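Local structure of DynE8 (Micromonospora chersina, 4AMM) at residues A[14-19]-A[91-96]. The protein probably acts as an enediyne polyketide synthase, whose acyltransferase domain, the part in this chain, would load acyl units during iterative chain assembly in dynemicin biosynthesis. Numbering follows the deposited sequence.
Sequences AALTGL and LVVGGP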
loop_
_atom_site.group_PDB
_atom_site.type_symbol
_atom_site.label_atom_id
_atom_site.label_comp_id
_atom_site.label_asym_id
_atom_site.label_seq_id
_atom_site.Cartn_x
_atom_site.Cartn_y
_atom_site.Cartn_z
ATOM N N ALA A 14 -2.935 32.639 5.763
ATOM C CA ALA A 14 -3.311 33.484 6.894
ATOM C C ALA A 14 -4.627 33.122 7.542
ATOM O O ALA A 14 -4.748 33.076 8.752
ATOM C CB ALA A 14 -3.361 34.993 6.412
ATOM N N ALA A 15 -5.642 32.847 6.723
ATOM C CA ALA A 15 -6.954 32.517 7.201
ATOM C C ALA A 15 -6.917 31.117 7.876
ATOM O O ALA A 15 -7.653 30.889 8.843
ATOM C CB ALA A 15 -7.979 32.539 6.020
ATOM N N LEU A 16 -6.091 30.218 7.310
ATOM C CA LEU A 16 -6.004 28.876 7.957
ATOM C C LEU A 16 -5.339 29.008 9.293
ATOM O O LEU A 16 -5.815 28.373 10.253
ATOM C CB LEU A 16 -5.255 27.924 7.019
ATOM C CG LEU A 16 -5.182 26.448 7.542
ATOM C CD1 LEU A 16 -6.620 25.892 7.762
ATOM C CD2 LEU A 16 -4.284 25.673 6.612
ATOM N N THR A 17 -4.292 29.847 9.401
ATOM C CA THR A 17 -3.684 30.064 10.748
ATOM C C THR A 17 -4.753 30.520 11.785
ATOM O O THR A 17 -4.875 30.006 12.898
ATOM C CB THR A 17 -2.575 31.116 10.671
ATOM O OG1 THR A 17 -1.459 30.601 9.938
ATOM C CG2 THR A 17 -2.059 31.506 12.108
ATOM N N GLY A 18 -5.564 31.483 11.400
ATOM C CA GLY A 18 -6.629 31.955 12.289
ATOM C C GLY A 18 -7.626 30.895 12.699
ATOM O O GLY A 18 -7.918 30.699 13.903
ATOM N N LEU A 19 -8.097 30.088 11.717
ATOM C CA LEU A 19 -8.992 29.022 12.025
ATOM C C LEU A 19 -8.382 27.950 12.947
ATOM O O LEU A 19 -9.006 27.507 13.918
ATOM C CB LEU A 19 -9.450 28.404 10.701
ATOM C CG LEU A 19 -10.318 27.170 10.888
ATOM C CD1 LEU A 19 -11.561 27.439 11.686
ATOM C CD2 LEU A 19 -10.683 26.606 9.482
ATOM N N LEU A 91 -0.956 18.797 6.080
ATOM C CA LEU A 91 -1.278 20.243 5.890
ATOM C C LEU A 91 -0.781 20.624 4.549
ATOM O O LEU A 91 0.411 20.439 4.238
ATOM C CB LEU A 91 -0.599 21.042 7.005
ATOM C CG LEU A 91 -0.636 22.559 6.925
ATOM C CD1 LEU A 91 -0.030 23.276 5.694
ATOM C CD2 LEU A 91 -1.890 23.171 7.192
ATOM N N VAL A 92 -1.672 21.227 3.737
ATOM C CA VAL A 92 -1.261 21.592 2.380
ATOM C C VAL A 92 -1.877 22.925 2.048
ATOM O O VAL A 92 -3.102 23.043 2.119
ATOM C CB VAL A 92 -1.732 20.519 1.357
ATOM C CG1 VAL A 92 -1.360 20.888 -0.012
ATOM C CG2 VAL A 92 -1.109 19.163 1.655
ATOM N N VAL A 93 -1.008 23.905 1.743
ATOM C CA VAL A 93 -1.461 25.204 1.206
ATOM C C VAL A 93 -0.974 25.248 -0.265
ATOM O O VAL A 93 0.160 24.937 -0.542
ATOM C CB VAL A 93 -0.805 26.350 2.019
ATOM C CG1 VAL A 93 -1.210 27.727 1.408
ATOM C CG2 VAL A 93 -1.189 26.273 3.439
ATOM N N GLY A 94 -1.858 25.552 -1.191
ATOM C CA GLY A 94 -1.447 25.566 -2.590
ATOM C C GLY A 94 -1.523 24.210 -3.293
ATOM O O GLY A 94 -0.895 24.049 -4.318
ATOM N N GLY A 95 -2.274 23.211 -2.760
ATOM C CA GLY A 95 -2.502 21.899 -3.481
ATOM C C GLY A 95 -3.461 22.152 -4.630
ATOM O O GLY A 95 -3.856 23.365 -4.900
ATOM N N PRO A 96 -3.957 21.111 -5.246
ATOM C CA PRO A 96 -3.816 19.698 -4.869
ATOM C C PRO A 96 -2.462 19.180 -5.171
ATOM O O PRO A 96 -1.693 19.777 -5.965
ATOM C CB PRO A 96 -4.863 19.011 -5.705
ATOM C CG PRO A 96 -4.974 19.919 -6.965
ATOM C CD PRO A 96 -4.947 21.281 -6.327
#
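Leu16 of helix 13-27 reaches Leu91 of strand 89-92 and nearby Val93, a helix-on-sheet contact within the N-terminal alpha/beta region. The four-stranded antiparallel sheet and its packed helices there are consistent with the linker that precedes the acyltransferase core in polyketide synthases. The backbones stay well apart, with Leu16 CA and Val93 CA 8.9 Å from each other; the two segments bury just 85 Å² between them, and the contacts across this gap are between methyl groups.

Tracing Leu16 outward shows how. Its CB points toward the strand but is still 5.8 Å from Leu91 CD2, too far to touch. CG, placed opposite the backbone N (chi1 -176°), carries the chain outward and lies 4.7 Å from that same Leu91 CD2. There the side chain forks. Leu16 CD1 leads off the line of contact, ending 5.5 Å from Leu91 CD2. The chi2 of 58° that turns CD1 aside leaves CD2 extended, roughly anti to CA, where it makes both contacts across the interface. Its nearer partner is Leu91 CD2, a tight methyl-to-methyl approach. The CB of Leu91 points toward the helix, and the two leucine side chains pass antiparallel.

Val93 offers a looser boundary: Leu91 buries about twice the area of Val93 here, 23 against 12 Å². Around this pair, Ala10 of strand 4-10 packs against Leu16, while helix 61-76 contributes His74 against Leu91 and Leu75 against Val93, so that these neighbours flank the contact. One methyl meets both residues: Leu16 CD2 sits 3.5 Å from Leu91 CD2 and 4.5 Å from Val93 CG2, and the directions to them differ by about 75°.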